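Local structure of DNA polymerase (Pyrobaculum calidifontis, 5MDN) at residues K602-A606 with D615-F619; S369-E375 with R392-Y397; N131-R136 with E148-G154. The protein probably catalyses template-directed DNA synthesis, joining deoxyribonucleoside 5'-triphosphates to a growing DNA chain with release of diphosphate. All blocks are in the same frame, centred on the assembly; numbering follows the deposited sequence.

In the fold
The three contacts follow one another along the chain in the order 3, 2, 1. Contact 3 joins two strands in the sequence range of the exonuclease family, whereas contacts 1 and 2 both fall in that of the polymerase family. Centre to centre, contact 2 is about 25 Å from contact 1 and about 31 Å from contact 3; contacts 1 and 3 lie on opposite sides of the chain's centre, about 50 Å apart. Contacts 2 and 3 lie near, but not at, the magnesium ion held by Asp-7 and Asp-363: the side chain of Asn-372 is about 11 Å from that of Asp-363, and that of Trp-152 about 12 Å from that of Asp-7. Contact 1 lies away from the metal sites.

Contact 1. Residues K602-A606 with D615-F619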
loop_
_atom_site.group_PDB
_atom_site.type_symbol
_atom_site.label_atom_id
_atom_site.label_comp_id
_atom_site.label_asym_id
_atom_site.label_seq_id
_atom_site.Cartn_x
_atom_site.Cartn_y
_atom_site.Cartn_z
ATOM N N LYS A 602 10.542 -5.049 22.507
ATOM C CA LYS A 602 10.265 -4.121 21.417
ATOM C C LYS A 602 8.764 -4.116 21.161
ATOM O O LYS A 602 7.990 -4.598 21.995
ATOM C CB LYS A 602 11.053 -4.510 20.159
ATOM C CG LYS A 602 11.887 -5.773 20.343
ATOM C CD LYS A 602 12.545 -6.256 19.061
ATOM C CE LYS A 602 13.972 -5.747 18.916
ATOM N NZ LYS A 602 14.569 -6.186 17.616
ATOM N N LYS A 603 8.337 -3.569 20.025
ATOM C CA LYS A 603 6.940 -3.690 19.606
ATOM C C LYS A 603 6.752 -4.972 18.790
ATOM O O LYS A 603 6.384 -4.972 17.616
ATOM C CB LYS A 603 6.494 -2.455 18.832
ATOM C CG LYS A 603 4.985 -2.414 18.584
ATOM C CD LYS A 603 4.528 -1.170 17.844
ATOM C CE LYS A 603 3.041 -1.253 17.514
ATOM N NZ LYS A 603 2.165 -1.195 18.721
ATOM N N ARG A 604 7.030 -6.088 19.454
ATOM C CA ARG A 604 6.821 -7.426 18.908
ATOM C C ARG A 604 5.839 -8.124 19.842
ATOM O O ARG A 604 6.213 -8.538 20.944
ATOM C CB ARG A 604 8.137 -8.189 18.798
ATOM C CG ARG A 604 7.967 -9.621 18.339
ATOM C CD ARG A 604 7.343 -9.640 16.963
ATOM N NE ARG A 604 7.237 -10.975 16.382
ATOM C CZ ARG A 604 6.144 -11.730 16.448
ATOM N NH1 ARG A 604 5.058 -11.285 17.067
ATOM N NH2 ARG A 604 6.134 -12.933 15.890
ATOM N N TYR A 605 4.586 -8.252 19.409
ATOM C CA TYR A 605 3.562 -8.786 20.289
ATOM C C TYR A 605 2.444 -9.412 19.472
ATOM O O TYR A 605 2.285 -9.144 18.278
ATOM C CB TYR A 605 2.990 -7.698 21.215
ATOM C CG TYR A 605 2.146 -6.661 20.506
ATOM C CD1 TYR A 605 2.730 -5.551 19.912
ATOM C CD2 TYR A 605 0.763 -6.789 20.441
ATOM C CE1 TYR A 605 1.962 -4.601 19.266
ATOM C CE2 TYR A 605 -0.014 -5.845 19.796
ATOM C CZ TYR A 605 0.591 -4.752 19.210
ATOM O OH TYR A 605 -0.180 -3.809 18.567
ATOM N N ALA A 606 1.674 -10.259 20.147
ATOM C CA ALA A 606 0.405 -10.760 19.647
ATOM C C ALA A 606 -0.699 -10.334 20.603
ATOM O O ALA A 606 -0.472 -10.188 21.808
ATOM C CB ALA A 606 0.424 -12.283 19.504
ATOM N N ASP A 615 -4.279 -10.672 16.268
ATOM C CA ASP A 615 -3.417 -9.969 15.330
ATOM C C ASP A 615 -1.999 -9.921 15.878
ATOM O O ASP A 615 -1.781 -9.905 17.092
ATOM C CB ASP A 615 -3.938 -8.548 15.004
ATOM C CG ASP A 615 -4.200 -7.696 16.243
ATOM O OD1 ASP A 615 -3.520 -7.866 17.276
ATOM O OD2 ASP A 615 -5.098 -6.829 16.172
ATOM N N ILE A 616 -1.034 -9.925 14.964
ATOM C CA ILE A 616 0.368 -10.139 15.297
ATOM C C ILE A 616 1.180 -9.007 14.689
ATOM O O ILE A 616 1.062 -8.726 13.492
ATOM C CB ILE A 616 0.873 -11.505 14.792
ATOM C CG1 ILE A 616 0.035 -12.635 15.396
ATOM C CG2 ILE A 616 2.343 -11.689 15.133
ATOM C CD1 ILE A 616 0.345 -14.003 14.834
ATOM N N VAL A 617 2.002 -8.359 15.510
ATOM C CA VAL A 617 2.778 -7.195 15.102
ATOM C C VAL A 617 4.252 -7.507 15.312
ATOM O O VAL A 617 4.638 -8.014 16.371
ATOM C CB VAL A 617 2.371 -5.935 15.890
ATOM C CG1 VAL A 617 3.225 -4.744 15.468
ATOM C CG2 VAL A 617 0.894 -5.637 15.693
ATOM N N GLY A 618 5.068 -7.204 14.308
ATOM C CA GLY A 618 6.470 -7.558 14.335
ATOM C C GLY A 618 6.752 -8.910 13.697
ATOM O O GLY A 618 5.881 -9.767 13.562
ATOM N N PHE A 619 8.009 -9.094 13.304
ATOM C CA PHE A 619 8.418 -10.277 12.555
ATOM C C PHE A 619 8.455 -11.512 13.451
ATOM O O PHE A 619 7.428 -12.141 13.702
ATOM C CB PHE A 619 9.793 -10.060 11.920
ATOM C CG PHE A 619 10.064 -10.946 10.741
ATOM C CD1 PHE A 619 9.686 -10.552 9.470
ATOM C CD2 PHE A 619 10.697 -12.169 10.899
ATOM C CE1 PHE A 619 9.933 -11.356 8.376
ATOM C CE2 PHE A 619 10.948 -12.981 9.806
ATOM C CZ PHE A 619 10.564 -12.573 8.543
#
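Tyr-605 and Val-617 are joined through both of their backbone polar groups. Val-617 N donates to Tyr-605 O over 2.9 Å in a nearly straight bond (175° at the hydrogen), and Tyr-605 N returns one to Val-617 O at 3.0 Å. That same carbonyl oxygen takes a second, weak bond, from Arg-604 NH1 at 3.4 Å, and also receives a CA-H...O contact from Arg-604. The two backbone bonds between Tyr-605 and Val-617 make them a hydrogen-bonded antiparallel pair; next to it Ala-606 and Ile-616 form a non-hydrogen-bonded one, CA to CA 4.4 Å. Together they belong to the hairpin of strands 605-609 and 614-617, the latter an edge strand of a four-stranded antiparallel sheet.

Apolar packing occupies both faces. Val-617 CB sits over the Tyr-605 ring, 4.1 Å from its centroid and 28° off the normal, a CH-pi contact, while CG2 lies 3.6 Å from Tyr-605 CZ. The ring also meets Phe-565 edge-to-face. On the face of Ala-606, its CB touches Ile-616 CG1.

Arg-604 adds a contact of its guanidinium. Its chain bends at chi2 (61°), which brings the group alongside Ile-616 CG2, with Gly-618 O over one face.

Contact 2. Residues S369-E375 with R392-Y397; sequences SVGNRVE and REEREY
Tyr-397 lies over the first turn of helix 370-384, with Gly-371 N above one face of its ring, offset toward the rim and 3.2 Å from Tyr-397 CZ. A chi1 of -170° carries the ring across the helix start by placing CG opposite the backbone N. Its far end crosses the Val-370 side chain at a slant: Val-370 CB is 3.7 Å from Tyr-397 CE2, and Val-370 CG1 also approaches the hydroxyl. Closer to the backbone, Ser-369 CB packs against Tyr-397 CD2 at 3.9 Å.

Ser-369 is the N-cap of this helix. Its chi1 of 63° sets OG between the backbone N and carbonyl carbon, where it accepts from Asn-372 N at 3.2 Å; the capping bond thus engages an amide of the first turn, at the very end that Tyr-397 covers.

A second group of side chains is polar. Arg-395 runs extended from CG to NE and crosses Asn-372 at about a right angle, bringing NE and CZ next to Asn-372 OD1. The modelled approach is too short for its exact geometry to be trusted at this resolution. Asn-372 ND2 bonds Tyr-265 OH. Farther up the helix, Glu-375 OE1 forms a salt bridge with Arg-395 NH2 at 3.5 Å. The carboxylate and guanidinium planes stand 84° apart and the oxygen is well out of the guanidinium plane, evidence of a charge-only pairing. Glu-375 also pairs with Arg-524 through OE1 and bonds Tyr-517 through OE2.

Residues 392-397 belong to the loop between helix 370-384 and strand 404-406 and fold back over the start of that helix, while Val-374 of the helix packs on helices 495-512 and 514-519.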
loop_
_atom_site.group_PDB
_atom_site.type_symbol
_atom_site.label_atom_id
_atom_site.label_comp_id
_atom_site.label_asym_id
_atom_site.label_seq_id
_atom_site.Cartn_x
_atom_site.Cartn_y
_atom_site.Cartn_z
ATOM N N SER A 369 3.517 4.324 -2.313
ATOM C CA SER A 369 3.856 4.235 -0.903
ATOM C C SER A 369 3.262 5.420 -0.145
ATOM O O SER A 369 2.865 6.432 -0.732
ATOM C CB SER A 369 5.373 4.182 -0.706
ATOM O OG SER A 369 5.999 5.369 -1.159
ATOM N N VAL A 370 3.185 5.268 1.180
ATOM C CA VAL A 370 2.595 6.305 2.024
ATOM C C VAL A 370 3.300 7.640 1.808
ATOM O O VAL A 370 2.655 8.685 1.653
ATOM C CB VAL A 370 2.625 5.879 3.502
ATOM C CG1 VAL A 370 2.004 6.955 4.375
ATOM C CG2 VAL A 370 1.899 4.552 3.677
ATOM N N GLY A 371 4.636 7.623 1.794
ATOM C CA GLY A 371 5.380 8.846 1.545
ATOM C C GLY A 371 5.197 9.352 0.131
ATOM O O GLY A 371 5.102 10.559 -0.100
ATOM N N ASN A 372 5.163 8.439 -0.836
ATOM C CA ASN A 372 4.875 8.856 -2.200
ATOM C C ASN A 372 3.484 9.488 -2.297
ATOM O O ASN A 372 3.303 10.488 -2.999
ATOM C CB ASN A 372 5.058 7.670 -3.159
ATOM C CG ASN A 372 4.975 8.078 -4.621
ATOM O OD1 ASN A 372 5.976 8.217 -5.327
ATOM N ND2 ASN A 372 3.756 8.249 -5.084
ATOM N N ARG A 373 2.499 8.941 -1.577
ATOM C CA ARG A 373 1.153 9.518 -1.588
ATOM C C ARG A 373 1.144 10.919 -0.975
ATOM O O ARG A 373 0.488 11.830 -1.495
ATOM C CB ARG A 373 0.189 8.590 -0.843
ATOM C CG ARG A 373 -1.283 8.794 -1.159
ATOM C CD ARG A 373 -2.147 7.839 -0.347
ATOM N NE ARG A 373 -1.839 6.435 -0.622
ATOM C CZ ARG A 373 -1.460 5.560 0.305
ATOM N NH1 ARG A 373 -1.349 5.943 1.569
ATOM N NH2 ARG A 373 -1.201 4.301 -0.026
ATOM N N VAL A 374 1.859 11.104 0.140
ATOM C CA VAL A 374 1.886 12.401 0.815
ATOM C C VAL A 374 2.602 13.439 -0.043
ATOM O O VAL A 374 2.205 14.609 -0.088
ATOM C CB VAL A 374 2.557 12.252 2.194
ATOM C CG1 VAL A 374 2.888 13.610 2.802
ATOM C CG2 VAL A 374 1.679 11.442 3.129
ATOM N N GLU A 375 3.654 13.024 -0.752
ATOM C CA GLU A 375 4.422 13.970 -1.552
ATOM C C GLU A 375 3.620 14.500 -2.735
ATOM O O GLU A 375 3.791 15.661 -3.125
ATOM C CB GLU A 375 5.717 13.314 -2.022
ATOM C CG GLU A 375 6.786 14.295 -2.430
ATOM C CD GLU A 375 8.166 13.672 -2.402
ATOM O OE1 GLU A 375 8.454 12.820 -3.269
ATOM O OE2 GLU A 375 8.961 14.031 -1.509
ATOM N N ARG A 392 14.650 15.784 -5.301
ATOM C CA ARG A 392 14.672 14.485 -4.646
ATOM C C ARG A 392 16.023 13.815 -4.844
ATOM O O ARG A 392 16.795 14.170 -5.739
ATOM C CB ARG A 392 13.581 13.555 -5.195
ATOM C CG ARG A 392 12.192 14.149 -5.283
ATOM C CD ARG A 392 11.947 14.907 -6.584
ATOM N NE ARG A 392 11.533 16.282 -6.316
ATOM C CZ ARG A 392 10.802 17.024 -7.141
ATOM N NH1 ARG A 392 10.393 16.526 -8.299
ATOM N NH2 ARG A 392 10.471 18.262 -6.801
ATOM N N GLU A 393 16.298 12.829 -3.988
ATOM C CA GLU A 393 17.432 11.933 -4.178
ATOM C C GLU A 393 17.003 10.558 -4.680
ATOM O O GLU A 393 17.377 10.155 -5.782
ATOM C CB GLU A 393 18.237 11.814 -2.879
ATOM C CG GLU A 393 18.829 13.142 -2.428
ATOM C CD GLU A 393 19.799 13.727 -3.443
ATOM O OE1 GLU A 393 20.569 12.956 -4.056
ATOM O OE2 GLU A 393 19.790 14.962 -3.631
ATOM N N GLU A 394 16.229 9.820 -3.889
ATOM C CA GLU A 394 15.774 8.509 -4.323
ATOM C C GLU A 394 14.490 8.170 -3.594
ATOM O O GLU A 394 14.057 8.882 -2.683
ATOM C CB GLU A 394 16.841 7.442 -4.044
ATOM C CG GLU A 394 17.514 7.585 -2.675
ATOM C CD GLU A 394 16.650 7.116 -1.500
ATOM O OE1 GLU A 394 15.746 6.278 -1.698
ATOM O OE2 GLU A 394 16.888 7.583 -0.366
ATOM N N ARG A 395 13.867 7.085 -4.027
ATOM C CA ARG A 395 12.767 6.470 -3.292
ATOM C C ARG A 395 13.192 5.107 -2.752
ATOM O O ARG A 395 13.592 4.228 -3.522
ATOM C CB ARG A 395 11.493 6.329 -4.144
ATOM C CG ARG A 395 10.608 7.596 -4.286
ATOM C CD ARG A 395 9.326 7.361 -5.129
ATOM N NE ARG A 395 8.490 8.581 -5.164
ATOM C CZ ARG A 395 8.752 9.568 -6.012
ATOM N NH1 ARG A 395 9.792 9.440 -6.839
ATOM N NH2 ARG A 395 8.006 10.663 -6.028
ATOM N N GLU A 396 13.121 4.954 -1.436
ATOM C CA GLU A 396 13.203 3.749 -0.624
ATOM C C GLU A 396 12.030 3.691 0.360
ATOM O O GLU A 396 11.410 2.627 0.538
ATOM C CB GLU A 396 14.520 3.635 0.123
ATOM C CG GLU A 396 14.732 4.707 1.177
ATOM C CD GLU A 396 16.061 4.567 1.867
ATOM O OE1 GLU A 396 17.062 4.293 1.171
ATOM O OE2 GLU A 396 16.101 4.705 3.106
ATOM N N TYR A 397 11.650 4.835 0.928
ATOM C CA TYR A 397 10.632 5.039 1.958
ATOM C C TYR A 397 10.769 4.086 3.140
ATOM O O TYR A 397 11.173 2.928 2.991
ATOM C CB TYR A 397 9.226 4.935 1.382
ATOM C CG TYR A 397 8.168 5.373 2.382
ATOM C CD1 TYR A 397 8.218 6.646 2.944
ATOM C CD2 TYR A 397 7.123 4.533 2.760
ATOM C CE1 TYR A 397 7.279 7.065 3.845
ATOM C CE2 TYR A 397 6.174 4.954 3.665
ATOM C CZ TYR A 397 6.259 6.220 4.199
ATOM O OH TYR A 397 5.314 6.638 5.101
#

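Contact 3. Residues N131-R136 with E148-G154; sequences NVVEAR and EVVEWAG
Glu-134 O is held by two successive amides of the facing strand: Val-150 N donates over 2.7 Å, in the carbonyl plane, and Glu-151 N adds a weak bond at 3.3 Å. Two residues opposite one shift the register by a residue between Glu-134 and Ala-135. On one side of this shift Glu-134 N bonds Glu-151 O; farther along, Ala-153 N donates to Val-132 O at 2.8 Å and Val-132 N to Gly-154 O at 3.0 Å. On the other side, Glu-148 N donates to Arg-136 O, and a weak bond runs from Arg-136 N to Glu-148 O.

Trp-152 and Val-133 share one face of the sheet. Val-133 CG1 lies over the indole, 3.5 Å from the centroid of the six-membered ring and 17° off its normal, which meets the geometry of a CH-pi contact. Asn-131 CB comes instead at the ring edge, in plane, 3.7 Å from Trp-152 CZ3, with its amide turned at 90° to the indole and ND2 bonded to Val-126 O. Trp-152 NE1 bonds Tyr-119 OH.

The face bearing Arg-136 and Glu-148 is charged. Their side chains run alongside each other, and Glu-148 OE1 meets Arg-136 NH1 at the guanidinium edge in a salt bridge, the two group planes 55° apart; OE2 pairs with Arg-36.

Strand 144-155 continues the sheet on its other side to strand 30-35, parallel to it. Strands 131-141 and 144-155 make an antiparallel hairpin, with 131-141 at the edge of a five-stranded mixed sheet, interrupted by a classic beta bulge at Val-150 and Glu-151 opposite Glu-134.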
loop_
_atom_site.group_PDB
_atom_site.type_symbol
_atom_site.label_atom_id
_atom_site.label_comp_id
_atom_site.label_asym_id
_atom_site.label_seq_id
_atom_site.Cartn_x
_atom_site.Cartn_y
_atom_site.Cartn_z
ATOM N N ASN A 131 -15.943 17.795 -10.150
ATOM C CA ASN A 131 -15.350 19.039 -10.615
ATOM C C ASN A 131 -16.355 19.814 -11.458
ATOM O O ASN A 131 -17.303 19.251 -12.008
ATOM C CB ASN A 131 -14.081 18.769 -11.430
ATOM C CG ASN A 131 -12.950 18.216 -10.587
ATOM O OD1 ASN A 131 -11.963 18.904 -10.323
ATOM N ND2 ASN A 131 -13.082 16.963 -10.169
ATOM N N VAL A 132 -16.135 21.122 -11.559
ATOM C CA VAL A 132 -16.966 22.004 -12.370
ATOM C C VAL A 132 -16.162 22.412 -13.595
ATOM O O VAL A 132 -15.027 22.888 -13.470
ATOM C CB VAL A 132 -17.430 23.237 -11.574
ATOM C CG1 VAL A 132 -18.382 24.079 -12.407
ATOM C CG2 VAL A 132 -18.088 22.810 -10.272
ATOM N N VAL A 133 -16.749 22.230 -14.775
ATOM C CA VAL A 133 -16.043 22.423 -16.037
ATOM C C VAL A 133 -16.963 23.121 -17.024
ATOM O O VAL A 133 -18.132 22.746 -17.165
ATOM C CB VAL A 133 -15.551 21.091 -16.641
ATOM C CG1 VAL A 133 -14.037 21.044 -16.671
ATOM C CG2 VAL A 133 -16.123 19.900 -15.877
ATOM N N GLU A 134 -16.435 24.136 -17.699
ATOM C CA GLU A 134 -17.017 24.638 -18.934
ATOM C C GLU A 134 -16.334 23.902 -20.077
ATOM O O GLU A 134 -15.119 24.030 -20.262
ATOM C CB GLU A 134 -16.827 26.150 -19.054
ATOM C CG GLU A 134 -17.642 26.799 -20.160
ATOM C CD GLU A 134 -17.246 28.242 -20.401
ATOM O OE1 GLU A 134 -16.766 28.894 -19.448
ATOM O OE2 GLU A 134 -17.415 28.728 -21.540
ATOM N N ALA A 135 -17.104 23.131 -20.838
ATOM C CA ALA A 135 -16.513 22.256 -21.842
ATOM C C ALA A 135 -17.446 22.114 -23.034
ATOM O O ALA A 135 -18.612 21.741 -22.877
ATOM C CB ALA A 135 -16.199 20.879 -21.248
ATOM N N ARG A 136 -16.916 22.415 -24.217
ATOM C CA ARG A 136 -17.669 22.280 -25.455
ATOM C C ARG A 136 -17.808 20.821 -25.856
ATOM O O ARG A 136 -16.855 20.045 -25.771
ATOM C CB ARG A 136 -16.950 23.040 -26.570
ATOM C CG ARG A 136 -16.793 24.524 -26.320
ATOM C CD ARG A 136 -15.972 25.200 -27.411
ATOM N NE ARG A 136 -16.527 25.047 -28.753
ATOM C CZ ARG A 136 -16.015 24.231 -29.670
ATOM N NH1 ARG A 136 -14.945 23.506 -29.376
ATOM N NH2 ARG A 136 -16.560 24.141 -30.876
ATOM N N GLU A 148 -14.241 19.150 -25.352
ATOM C CA GLU A 148 -13.098 20.048 -25.269
ATOM C C GLU A 148 -13.276 20.941 -24.051
ATOM O O GLU A 148 -14.261 21.678 -23.959
ATOM C CB GLU A 148 -12.969 20.911 -26.523
ATOM C CG GLU A 148 -12.248 20.273 -27.693
ATOM C CD GLU A 148 -12.045 21.253 -28.837
ATOM O OE1 GLU A 148 -12.803 22.244 -28.914
ATOM O OE2 GLU A 148 -11.121 21.038 -29.650
ATOM N N VAL A 149 -12.323 20.890 -23.128
ATOM C CA VAL A 149 -12.419 21.689 -21.913
ATOM C C VAL A 149 -12.069 23.132 -22.250
ATOM O O VAL A 149 -11.105 23.402 -22.980
ATOM C CB VAL A 149 -11.520 21.122 -20.798
ATOM C CG1 VAL A 149 -11.768 19.634 -20.625
ATOM C CG2 VAL A 149 -10.055 21.390 -21.063
ATOM N N VAL A 150 -12.890 24.060 -21.778
ATOM C CA VAL A 150 -12.572 25.478 -21.896
ATOM C C VAL A 150 -11.840 25.978 -20.659
ATOM O O VAL A 150 -10.771 26.586 -20.760
ATOM C CB VAL A 150 -13.856 26.290 -22.163
ATOM C CG1 VAL A 150 -13.518 27.753 -22.401
ATOM C CG2 VAL A 150 -14.612 25.709 -23.347
ATOM N N GLU A 151 -12.398 25.730 -19.477
ATOM C CA GLU A 151 -11.765 26.161 -18.240
ATOM C C GLU A 151 -12.281 25.300 -17.096
ATOM O O GLU A 151 -13.481 25.023 -17.011
ATOM C CB GLU A 151 -12.037 27.644 -17.966
ATOM C CG GLU A 151 -11.271 28.203 -16.784
ATOM C CD GLU A 151 -11.563 29.668 -16.545
ATOM O OE1 GLU A 151 -12.688 30.109 -16.858
ATOM O OE2 GLU A 151 -10.663 30.381 -16.055
ATOM N N TRP A 152 -11.369 24.882 -16.222
ATOM C CA TRP A 152 -11.732 24.183 -14.998
ATOM C C TRP A 152 -12.052 25.186 -13.897
ATOM O O TRP A 152 -11.278 26.117 -13.647
ATOM C CB TRP A 152 -10.604 23.256 -14.546
ATOM C CG TRP A 152 -10.366 22.090 -15.448
ATOM C CD1 TRP A 152 -9.599 22.068 -16.575
ATOM C CD2 TRP A 152 -10.882 20.763 -15.287
ATOM N NE1 TRP A 152 -9.614 20.812 -17.133
ATOM C CE2 TRP A 152 -10.394 19.993 -16.361
ATOM C CE3 TRP A 152 -11.710 20.154 -14.340
ATOM C CZ2 TRP A 152 -10.709 18.643 -16.516
ATOM C CZ3 TRP A 152 -12.025 18.815 -14.496
ATOM C CH2 TRP A 152 -11.524 18.074 -15.575
ATOM N N ALA A 153 -13.193 24.994 -13.242
ATOM C CA ALA A 153 -13.490 25.723 -12.017
ATOM C C ALA A 153 -12.979 24.936 -10.818
ATOM O O ALA A 153 -11.939 24.274 -10.901
ATOM C CB ALA A 153 -14.991 25.989 -11.893
ATOM N N GLY A 154 -13.694 24.999 -9.705
ATOM C CA GLY A 154 -13.333 24.266 -8.508
ATOM C C GLY A 154 -13.986 22.903 -8.439
ATOM O O GLY A 154 -14.295 22.280 -9.460
#